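Local coordinates for 5'-nucleotidase SurE (Aquifex aeolicus, PDB 2WQK), which probably removes the phosphate from nucleoside 5'-monophosphates, using one divalent metal cation per subunit, at residues 29-39 against 60-68; 172-183 against 217-228. All coordinates share one frame; numbering follows the deposited sequence. Where two conformers were deposited one is given.

Interaction 1: 29-39 against 60-68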
loop_
_atom_site.group_PDB
_atom_site.type_symbol
_atom_site.label_atom_id
_atom_site.label_comp_id
_atom_site.label_asym_id
_atom_site.label_seq_id
_atom_site.Cartn_x
_atom_site.Cartn_y
_atom_site.Cartn_z
ATOM N N ARG A 29 -13.569 -33.178 1.783
ATOM C CA ARG A 29 -14.236 -31.895 1.952
ATOM C C ARG A 29 -13.212 -30.791 1.879
ATOM O O ARG A 29 -12.207 -30.829 2.578
ATOM C CB ARG A 29 -14.933 -31.788 3.281
ATOM C CG ARG A 29 -15.674 -30.471 3.471
ATOM C CD ARG A 29 -16.151 -30.309 4.908
ATOM N NE ARG A 29 -16.965 -31.453 5.329
ATOM C CZ ARG A 29 -18.254 -31.623 5.002
ATOM N NH1 ARG A 29 -18.903 -30.703 4.297
ATOM N NH2 ARG A 29 -18.901 -32.703 5.429
ATOM N N VAL A 30 -13.498 -29.828 0.996
ATOM C CA VAL A 30 -12.584 -28.695 0.788
ATOM C C VAL A 30 -13.167 -27.524 1.537
ATOM O O VAL A 30 -14.265 -27.071 1.226
ATOM C CB VAL A 30 -12.432 -28.303 -0.715
ATOM C CG1 VAL A 30 -11.365 -27.237 -0.834
ATOM C CG2 VAL A 30 -12.133 -29.559 -1.589
ATOM N N VAL A 31 -12.381 -26.977 2.472
ATOM C CA VAL A 31 -12.784 -25.787 3.198
ATOM C C VAL A 31 -11.841 -24.688 2.739
ATOM O O VAL A 31 -10.628 -24.776 2.958
ATOM C CB VAL A 31 -12.709 -25.982 4.732
ATOM C CG1 VAL A 31 -13.057 -24.676 5.480
ATOM C CG2 VAL A 31 -13.666 -27.150 5.162
ATOM N N VAL A 32 -12.413 -23.690 2.087
ATOM C CA VAL A 32 -11.605 -22.576 1.540
ATOM C C VAL A 32 -11.662 -21.406 2.498
ATOM O O VAL A 32 -12.740 -20.970 2.916
ATOM C CB VAL A 32 -12.132 -22.078 0.192
ATOM C CG1 VAL A 32 -11.499 -20.737 -0.289
ATOM C CG2 VAL A 32 -11.940 -23.158 -0.851
ATOM N N VAL A 33 -10.480 -20.857 2.784
ATOM C CA VAL A 33 -10.395 -19.568 3.487
ATOM C C VAL A 33 -9.302 -18.820 2.709
ATOM O O VAL A 33 -8.145 -19.269 2.689
ATOM C CB VAL A 33 -10.004 -19.725 4.983
ATOM C CG1 VAL A 33 -9.997 -18.373 5.687
ATOM C CG2 VAL A 33 -10.982 -20.698 5.676
ATOM N N ALA A 34 -9.686 -17.733 2.057
ATOM C CA ALA A 34 -8.719 -17.066 1.157
ATOM C C ALA A 34 -8.874 -15.531 1.216
ATOM O O ALA A 34 -9.932 -14.998 1.596
ATOM C CB ALA A 34 -8.911 -17.567 -0.271
ATOM N N PRO A 35 -7.805 -14.816 0.848
ATOM C CA PRO A 35 -7.907 -13.365 0.850
ATOM C C PRO A 35 -8.979 -12.823 -0.108
ATOM O O PRO A 35 -9.365 -13.490 -1.072
ATOM C CB PRO A 35 -6.501 -12.903 0.391
ATOM C CG PRO A 35 -5.579 -14.094 0.632
ATOM C CD PRO A 35 -6.491 -15.312 0.402
ATOM N N ASP A 36 -9.435 -11.600 0.140
ATOM C CA ASP A 36 -10.416 -10.970 -0.735
ATOM C C ASP A 36 -9.772 -10.173 -1.906
ATOM O O ASP A 36 -10.457 -9.474 -2.628
ATOM C CB ASP A 36 -11.321 -10.040 0.062
ATOM C CG ASP A 36 -10.609 -8.774 0.484
ATOM O OD1 ASP A 36 -9.394 -8.876 0.758
ATOM O OD2 ASP A 36 -11.280 -7.712 0.549
ATOM N N ARG A 37 -8.442 -10.268 -2.057
ATOM C CA ARG A 37 -7.677 -9.475 -3.026
ATOM C C ARG A 37 -6.346 -10.171 -3.243
ATOM O O ARG A 37 -5.924 -11.033 -2.483
ATOM C CB ARG A 37 -7.417 -8.044 -2.549
ATOM C CG ARG A 37 -6.500 -7.937 -1.343
ATOM C CD ARG A 37 -6.644 -6.601 -0.589
ATOM N NE ARG A 37 -7.947 -6.468 0.070
ATOM C CZ ARG A 37 -8.408 -5.361 0.646
ATOM N NH1 ARG A 37 -7.700 -4.234 0.625
ATOM N NH2 ARG A 37 -9.586 -5.378 1.228
ATOM N N ASN A 38 -5.658 -9.777 -4.294
ATOM C CA ASN A 38 -4.368 -10.341 -4.598
ATOM C C ASN A 38 -3.295 -9.689 -3.734
ATOM O O ASN A 38 -3.058 -8.461 -3.834
ATOM C CB ASN A 38 -4.044 -10.111 -6.073
ATOM C CG ASN A 38 -2.918 -10.944 -6.548
ATOM O OD1 ASN A 38 -1.923 -11.059 -5.867
ATOM N ND2 ASN A 38 -3.078 -11.591 -7.728
ATOM N N LEU A 39 -2.620 -10.501 -2.933
ATOM C CA LEU A 39 -1.575 -9.999 -1.992
ATOM C C LEU A 39 -0.157 -10.379 -2.400
ATOM O O LEU A 39 0.799 -10.274 -1.599
ATOM C CB LEU A 39 -1.835 -10.454 -0.554
ATOM C CG LEU A 39 -3.132 -9.924 0.060
ATOM C CD1 LEU A 39 -3.432 -10.628 1.416
ATOM C CD2 LEU A 39 -3.179 -8.394 0.238
ATOM N N ASP A 60 -18.627 -23.730 3.499
ATOM C CA ASP A 60 -17.201 -24.074 3.516
ATOM C C ASP A 60 -16.353 -23.165 2.608
ATOM O O ASP A 60 -15.347 -23.625 2.086
ATOM C CB ASP A 60 -16.973 -25.528 3.090
ATOM C CG ASP A 60 -17.535 -26.520 4.083
ATOM O OD1 ASP A 60 -17.564 -26.191 5.278
ATOM O OD2 ASP A 60 -17.914 -27.634 3.628
ATOM N N PHE A 61 -16.758 -21.912 2.424
ATOM C CA PHE A 61 -16.024 -21.013 1.525
ATOM C C PHE A 61 -16.064 -19.616 2.147
ATOM O O PHE A 61 -17.123 -18.957 2.180
ATOM C CB PHE A 61 -16.655 -21.081 0.138
ATOM C CG PHE A 61 -15.812 -20.556 -0.961
ATOM C CD1 PHE A 61 -15.405 -21.360 -2.005
ATOM C CD2 PHE A 61 -15.408 -19.245 -0.968
ATOM C CE1 PHE A 61 -14.604 -20.869 -3.022
ATOM C CE2 PHE A 61 -14.641 -18.749 -2.031
ATOM C CZ PHE A 61 -14.239 -19.550 -3.026
ATOM N N TYR A 62 -14.903 -19.185 2.638
ATOM C CA TYR A 62 -14.802 -17.949 3.423
ATOM C C TYR A 62 -13.708 -17.073 2.859
ATOM O O TYR A 62 -12.743 -17.561 2.265
ATOM C CB TYR A 62 -14.410 -18.258 4.853
ATOM C CG TYR A 62 -15.481 -19.002 5.594
ATOM C CD1 TYR A 62 -16.401 -18.314 6.407
ATOM C CD2 TYR A 62 -15.576 -20.381 5.479
ATOM C CE1 TYR A 62 -17.406 -19.017 7.084
ATOM C CE2 TYR A 62 -16.601 -21.082 6.127
ATOM C CZ TYR A 62 -17.490 -20.396 6.939
ATOM O OH TYR A 62 -18.485 -21.130 7.576
ATOM N N THR A 63 -13.883 -15.774 3.035
ATOM C CA THR A 63 -12.795 -14.861 2.716
ATOM C C THR A 63 -12.430 -14.039 3.933
ATOM O O THR A 63 -13.290 -13.641 4.728
ATOM C CB THR A 63 -13.135 -13.920 1.529
ATOM O OG1 THR A 63 -11.977 -13.142 1.170
ATOM C CG2 THR A 63 -14.360 -12.992 1.783
ATOM N N VAL A 64 -11.122 -13.769 4.036
ATOM C CA VAL A 64 -10.596 -12.901 5.069
ATOM C C VAL A 64 -10.216 -11.566 4.379
ATOM O O VAL A 64 -9.386 -11.518 3.463
ATOM C CB VAL A 64 -9.359 -13.496 5.817
ATOM C CG1 VAL A 64 -8.913 -12.527 6.927
ATOM C CG2 VAL A 64 -9.656 -14.870 6.419
ATOM N N ILE A 65 -10.883 -10.500 4.798
ATOM C CA ILE A 65 -10.723 -9.204 4.166
ATOM C C ILE A 65 -9.328 -8.631 4.486
ATOM O O ILE A 65 -8.980 -8.433 5.634
ATOM C CB ILE A 65 -11.837 -8.220 4.614
ATOM C CG1 ILE A 65 -13.227 -8.844 4.329
ATOM C CG2 ILE A 65 -11.665 -6.891 3.878
ATOM C CD1 ILE A 65 -13.443 -9.207 2.907
ATOM N N ASP A 66 -8.525 -8.480 3.437
ATOM C CA ASP A 66 -7.122 -8.085 3.554
ATOM C C ASP A 66 -6.309 -9.064 4.439
ATOM O O ASP A 66 -5.297 -8.698 5.050
ATOM C CB ASP A 66 -7.007 -6.633 4.042
ATOM C CG ASP A 66 -5.657 -6.045 3.744
ATOM O OD1 ASP A 66 -5.021 -6.488 2.769
ATOM O OD2 ASP A 66 -5.205 -5.174 4.523
ATOM N N GLY A 67 -6.708 -10.343 4.454
ATOM C CA GLY A 67 -6.036 -11.380 5.244
ATOM C C GLY A 67 -4.925 -12.028 4.449
ATOM O O GLY A 67 -5.129 -12.451 3.315
ATOM N N THR A 68 -3.729 -12.103 5.020
ATOM C CA THR A 68 -2.617 -12.832 4.353
ATOM C C THR A 68 -2.911 -14.350 4.346
ATOM O O THR A 68 -3.767 -14.824 5.129
ATOM C CB THR A 68 -1.305 -12.622 5.088
ATOM O OG1 THR A 68 -1.439 -13.102 6.433
ATOM C CG2 THR A 68 -0.904 -11.094 5.062
HETATM O O HOH W 1 -15.286 -25.038 -0.321
#
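D36 holds CG between its backbone N and carbonyl carbon (chi1 73°), turning its carboxylate to D66. There OD1 of D36 takes the N-H of D66 at 2.8 Å, nearly straight and from above the carboxylate plane. NE of R37 comes from the opposite face. R37 grips D36 side-on: NE goes to OD1 and NH2 to OD2, and D66 CB lies over the guanidinium face. A leucine in place of D36 would probably leave the D66 N-H without its acceptor and the R37 guanidinium free to swing. T63 keeps OG1 anti to its backbone N (chi1 -174°) and gives its proton to A34 O at 2.8 Å. V64 N reaches the same oxygen from the other face. This V64 bond is one of the backbone bonds of the parallel pair 29-35 with 61-64, in the mixed SurE sheet. Others are V32 N to D60 O, Y62 N to V32 O and A34 N to Y62 O. On the face of V32 and A34, V32 CG1 sits 4.0 Å from the F61 ring centroid, almost on the ring normal. On the other face, V33 CG1 meets V64 CG2 at 3.6 Å, and helix 69-80 covers this side.

Interaction 2: 172-183 against 217-228; sequences IKGIKVTRQGKR and DYWAVLNGYVSV
The Y225 ring fills a slot between two lysine chains. K173 CB lies over one face and K176 CD over the other, each 3.9 Å from the ring centroid and offset toward the rim. K176 bends at chi3 and chi4, and its CE comes 3.9 Å from CZ3 of W219. K173 runs extended past the ring, and its NZ gives a bond of 2.7 Å to N223 O. G224 is the hollow this chain crosses. It has a positive phi and is the C' residue of the Schellman motif that ends helix 217-222. A CB there would crowd K173 CE and jam against N223 O, which alone calls for glycine. Strands 174-177 and 225-228 pair in parallel at one end of the sheet within the chain. Backbone bonds run from V226 N to G174 O, K176 N to V226 O, V228 N to K176 O and T178 N to V228 O. On the face away from Y225, I175 CG1 packs beside V226 CB, and I175 CG2 meets V228 CG2 at 3.7 Å. Helix 135-152 covers I175 and V226. Against helix 217-222, T178 CG2 fits onto A220 CB. T178 OG1 and S227 OG share a hydrogen bond of 2.7 Å; T178 OG1 also bonds T229 OG1. G181 leaves room for the Y218 ring. G181 N bonds D217 OD1 at 2.9 Å; Y218 N reaches that oxygen from the opposite face. R183 bridges to E114 of the third subunit. Backbone bonds thus join the strands, side chains pack both faces, and D217 probably fixes the loop's path.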
loop_
_atom_site.group_PDB
_atom_site.type_symbol
_atom_site.label_atom_id
_atom_site.label_comp_id
_atom_site.label_asym_id
_atom_site.label_seq_id
_atom_site.Cartn_x
_atom_site.Cartn_y
_atom_site.Cartn_z
ATOM N N ILE A 172 2.003 -33.567 -19.705
ATOM C CA ILE A 172 2.980 -33.521 -18.592
ATOM C C ILE A 172 3.841 -34.781 -18.691
ATOM O O ILE A 172 3.305 -35.902 -18.819
ATOM C CB ILE A 172 2.256 -33.500 -17.231
ATOM C CG1 ILE A 172 1.471 -32.200 -17.060
ATOM C CG2 ILE A 172 3.264 -33.724 -16.063
ATOM C CD1 ILE A 172 2.323 -30.953 -16.690
ATOM N N LYS A 173 5.160 -34.621 -18.622
ATOM C CA LYS A 173 6.045 -35.744 -18.851
ATOM C C LYS A 173 6.164 -36.676 -17.660
ATOM O O LYS A 173 6.498 -37.858 -17.812
ATOM C CB LYS A 173 7.430 -35.290 -19.297
ATOM C CG LYS A 173 7.479 -34.503 -20.566
ATOM C CD LYS A 173 8.923 -34.427 -21.040
ATOM C CE LYS A 173 9.140 -33.408 -22.116
ATOM N NZ LYS A 173 10.582 -33.021 -22.034
ATOM N N GLY A 174 5.943 -36.135 -16.460
ATOM C CA GLY A 174 6.075 -36.928 -15.277
ATOM C C GLY A 174 6.210 -35.959 -14.113
ATOM O O GLY A 174 6.084 -34.752 -14.294
ATOM N N ILE A 175 6.453 -36.549 -12.963
ATOM C CA ILE A 175 6.667 -35.808 -11.700
ATOM C C ILE A 175 8.065 -36.165 -11.228
ATOM O O ILE A 175 8.428 -37.346 -11.143
ATOM C CB ILE A 175 5.602 -36.220 -10.639
ATOM C CG1 ILE A 175 4.168 -35.934 -11.150
ATOM C CG2 ILE A 175 5.845 -35.538 -9.253
ATOM C CD1 ILE A 175 3.084 -36.434 -10.235
ATOM N N LYS A 176 8.828 -35.131 -10.854
ATOM C CA LYS A 176 10.164 -35.281 -10.326
ATOM C C LYS A 176 10.288 -34.621 -8.949
ATOM O O LYS A 176 9.839 -33.506 -8.754
ATOM C CB LYS A 176 11.176 -34.614 -11.264
ATOM C CG LYS A 176 11.329 -35.333 -12.618
ATOM C CD LYS A 176 12.289 -34.604 -13.516
ATOM C CE LYS A 176 13.719 -34.765 -13.070
ATOM N NZ LYS A 176 14.193 -36.186 -12.962
ATOM N N VAL A 177 10.945 -35.336 -8.062
ATOM C CA VAL A 177 11.423 -34.784 -6.797
ATOM C C VAL A 177 12.676 -33.952 -7.117
ATOM O O VAL A 177 13.594 -34.436 -7.778
ATOM C CB VAL A 177 11.738 -35.892 -5.786
ATOM C CG1 VAL A 177 12.440 -35.325 -4.519
ATOM C CG2 VAL A 177 10.466 -36.681 -5.463
ATOM N N THR A 178 12.700 -32.704 -6.648
ATOM C CA THR A 178 13.694 -31.714 -7.052
ATOM C C THR A 178 14.263 -30.985 -5.804
ATOM O O THR A 178 13.674 -31.019 -4.713
ATOM C CB THR A 178 13.056 -30.647 -7.958
ATOM O OG1 THR A 178 11.991 -30.024 -7.253
ATOM C CG2 THR A 178 12.546 -31.259 -9.289
ATOM N N ARG A 179 15.438 -30.385 -5.988
ATOM C CA ARG A 179 15.954 -29.413 -5.029
ATOM C C ARG A 179 15.625 -27.984 -5.443
ATOM O O ARG A 179 15.386 -27.694 -6.606
ATOM C CB ARG A 179 17.483 -29.569 -4.863
ATOM C CG ARG A 179 18.328 -29.224 -6.074
ATOM C CD ARG A 179 19.809 -29.349 -5.783
ATOM N NE ARG A 179 20.613 -28.896 -6.929
ATOM C CZ ARG A 179 20.951 -29.635 -7.948
ATOM N NH1 ARG A 179 20.522 -30.883 -8.024
ATOM N NH2 ARG A 179 21.706 -29.088 -8.928
ATOM N N GLN A 180 15.692 -27.071 -4.474
ATOM C CA GLN A 180 15.566 -25.652 -4.739
ATOM C C GLN A 180 16.764 -25.215 -5.601
ATOM O O GLN A 180 17.903 -25.359 -5.197
ATOM C CB GLN A 180 15.613 -24.874 -3.413
ATOM C CG GLN A 180 15.477 -23.356 -3.544
ATOM C CD GLN A 180 15.701 -22.674 -2.227
ATOM O OE1 GLN A 180 16.481 -23.140 -1.418
ATOM N NE2 GLN A 180 15.037 -21.551 -2.024
ATOM N N GLY A 181 16.506 -24.636 -6.761
ATOM C CA GLY A 181 17.569 -24.148 -7.621
ATOM C C GLY A 181 18.029 -22.774 -7.162
ATOM O O GLY A 181 17.503 -22.194 -6.231
ATOM N N LYS A 182 19.038 -22.246 -7.836
ATOM C CA LYS A 182 19.477 -20.870 -7.576
ATOM C C LYS A 182 18.430 -19.863 -8.157
ATOM O O LYS A 182 17.247 -19.857 -7.769
ATOM C CB LYS A 182 20.921 -20.664 -8.108
ATOM C CG LYS A 182 21.981 -21.519 -7.361
ATOM C CD LYS A 182 23.465 -21.347 -7.841
ATOM C CE LYS A 182 24.391 -22.260 -7.018
ATOM N NZ LYS A 182 25.832 -22.033 -7.328
ATOM N N ARG A 183 18.871 -18.915 -8.961
ATOM C CA ARG A 183 17.984 -18.207 -9.857
ATOM C C ARG A 183 18.427 -18.521 -11.276
ATOM O O ARG A 183 19.582 -18.359 -11.617
ATOM C CB ARG A 183 18.007 -16.708 -9.587
ATOM C CG ARG A 183 17.081 -16.290 -8.470
ATOM C CD ARG A 183 17.571 -15.062 -7.776
ATOM N NE ARG A 183 16.654 -14.674 -6.707
ATOM C CZ ARG A 183 16.949 -13.835 -5.709
ATOM N NH1 ARG A 183 18.156 -13.298 -5.645
ATOM N NH2 ARG A 183 16.042 -13.579 -4.773
ATOM N N ASP A 217 14.334 -27.600 -9.325
ATOM C CA ASP A 217 12.953 -27.246 -9.627
ATOM C C ASP A 217 12.814 -26.574 -10.999
ATOM O O ASP A 217 11.951 -26.943 -11.811
ATOM C CB ASP A 217 12.326 -26.414 -8.476
ATOM C CG ASP A 217 13.154 -25.180 -8.018
ATOM O OD1 ASP A 217 14.229 -24.874 -8.594
ATOM O OD2 ASP A 217 12.614 -24.513 -7.075
ATOM N N TYR A 218 13.683 -25.617 -11.274
ATOM C CA TYR A 218 13.639 -24.909 -12.563
ATOM C C TYR A 218 13.796 -25.889 -13.719
ATOM O O TYR A 218 13.031 -25.847 -14.699
ATOM C CB TYR A 218 14.782 -23.907 -12.677
ATOM C CG TYR A 218 14.689 -22.676 -11.851
ATOM C CD1 TYR A 218 13.897 -21.620 -12.239
ATOM C CD2 TYR A 218 15.458 -22.546 -10.701
ATOM C CE1 TYR A 218 13.847 -20.435 -11.476
ATOM C CE2 TYR A 218 15.406 -21.411 -9.965
ATOM C CZ TYR A 218 14.623 -20.347 -10.368
ATOM O OH TYR A 218 14.607 -19.240 -9.557
ATOM N N TRP A 219 14.793 -26.763 -13.633
ATOM C CA TRP A 219 15.039 -27.683 -14.783
ATOM C C TRP A 219 13.818 -28.543 -15.036
ATOM O O TRP A 219 13.410 -28.751 -16.191
ATOM C CB TRP A 219 16.275 -28.563 -14.543
ATOM C CG TRP A 219 16.659 -29.421 -15.717
ATOM C CD1 TRP A 219 17.634 -29.145 -16.642
ATOM C CD2 TRP A 219 16.076 -30.677 -16.104
ATOM N NE1 TRP A 219 17.665 -30.152 -17.578
ATOM C CE2 TRP A 219 16.745 -31.109 -17.264
ATOM C CE3 TRP A 219 15.069 -31.489 -15.574
ATOM C CZ2 TRP A 219 16.401 -32.277 -17.926
ATOM C CZ3 TRP A 219 14.740 -32.675 -16.237
ATOM C CH2 TRP A 219 15.412 -33.057 -17.385
ATOM N N ALA A 220 13.190 -29.045 -13.971
ATOM C CA ALA A 220 12.055 -29.966 -14.126
ATOM C C ALA A 220 10.955 -29.264 -14.909
ATOM O O ALA A 220 10.472 -29.800 -15.929
ATOM C CB ALA A 220 11.547 -30.428 -12.731
ATOM N N VAL A 221 10.531 -28.081 -14.473
ATOM C CA VAL A 221 9.395 -27.411 -15.119
ATOM C C VAL A 221 9.745 -26.911 -16.526
ATOM O O VAL A 221 8.881 -26.948 -17.416
ATOM C CB VAL A 221 8.779 -26.301 -14.243
ATOM C CG1 VAL A 221 8.161 -26.935 -12.989
ATOM C CG2 VAL A 221 9.796 -25.223 -13.892
ATOM N N LEU A 222 10.980 -26.460 -16.725
ATOM C CA LEU A 222 11.438 -26.011 -18.056
ATOM C C LEU A 222 11.370 -27.152 -19.070
ATOM O O LEU A 222 11.243 -26.912 -20.300
ATOM C CB LEU A 222 12.863 -25.439 -17.983
ATOM C CG LEU A 222 12.964 -23.992 -17.482
ATOM C CD1 LEU A 222 14.412 -23.634 -17.009
ATOM C CD2 LEU A 222 12.435 -22.977 -18.561
ATOM N N ASN A 223 11.512 -28.379 -18.580
ATOM C CA ASN A 223 11.502 -29.574 -19.420
ATOM C C ASN A 223 10.201 -30.369 -19.385
ATOM O O ASN A 223 10.160 -31.517 -19.848
ATOM C CB ASN A 223 12.700 -30.442 -19.072
ATOM C CG ASN A 223 14.021 -29.822 -19.578
ATOM O OD1 ASN A 223 14.372 -30.000 -20.771
ATOM N ND2 ASN A 223 14.739 -29.071 -18.718
ATOM N N GLY A 224 9.136 -29.781 -18.835
ATOM C CA GLY A 224 7.807 -30.384 -18.915
ATOM C C GLY A 224 7.446 -31.385 -17.840
ATOM O O GLY A 224 6.477 -32.119 -17.962
ATOM N N TYR A 225 8.193 -31.365 -16.730
ATOM C CA TYR A 225 7.907 -32.209 -15.592
ATOM C C TYR A 225 7.356 -31.341 -14.437
ATOM O O TYR A 225 7.750 -30.184 -14.263
ATOM C CB TYR A 225 9.181 -32.858 -15.079
ATOM C CG TYR A 225 9.807 -33.813 -16.050
ATOM C CD1 TYR A 225 9.435 -35.131 -16.055
ATOM C CD2 TYR A 225 10.804 -33.386 -16.895
ATOM C CE1 TYR A 225 10.027 -36.042 -16.974
ATOM C CE2 TYR A 225 11.393 -34.262 -17.797
ATOM C CZ TYR A 225 11.004 -35.580 -17.816
ATOM O OH TYR A 225 11.606 -36.429 -18.745
ATOM N N VAL A 226 6.509 -31.950 -13.624
ATOM C CA VAL A 226 6.128 -31.371 -12.335
ATOM C C VAL A 226 7.352 -31.449 -11.424
ATOM O O VAL A 226 8.088 -32.447 -11.417
ATOM C CB VAL A 226 4.968 -32.136 -11.695
ATOM C CG1 VAL A 226 4.637 -31.568 -10.307
ATOM C CG2 VAL A 226 3.748 -32.050 -12.621
ATOM N N SER A 227 7.588 -30.354 -10.683
ATOM C CA SER A 227 8.622 -30.298 -9.664
ATOM C C SER A 227 7.989 -30.395 -8.287
ATOM O O SER A 227 7.106 -29.602 -7.978
ATOM C CB SER A 227 9.321 -28.937 -9.743
ATOM O OG SER A 227 10.113 -28.690 -8.598
ATOM N N VAL A 228 8.509 -31.299 -7.461
ATOM C CA VAL A 228 8.107 -31.372 -6.049
ATOM C C VAL A 228 9.381 -31.272 -5.205
ATOM O O VAL A 228 10.197 -32.173 -5.225
ATOM C CB VAL A 228 7.365 -32.682 -5.711
ATOM C CG1 VAL A 228 6.970 -32.681 -4.239
ATOM C CG2 VAL A 228 6.144 -32.946 -6.653
HETATM O O HOH W 2 12.688 -31.042 -22.575
HETATM O O HOH W 3 13.201 -34.787 -20.814
#

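From the N terminus, strand 3-7 and helix 15-24 come first. Strand 29-35 then starts interaction 1, which closes a loop of 20 residues that includes strand 52-58. The chain goes on through the middle of the same sheet before interaction 2 opens at 172. Interaction 2 closes a loop of 33 residues carrying the two-stranded sheet 186-193 and 199-206. The two contacts are in series and neither nest nor cross. The centres of interaction 1 and interaction 2 are about 28 Å apart. L39 of interaction 1 lies near D9, a predicted metal ligand, with its side chain about 8 Å from the bound sodium ion. Interaction 2 joins the edge strand 174-177 to the sheet and adjoins the third subunit.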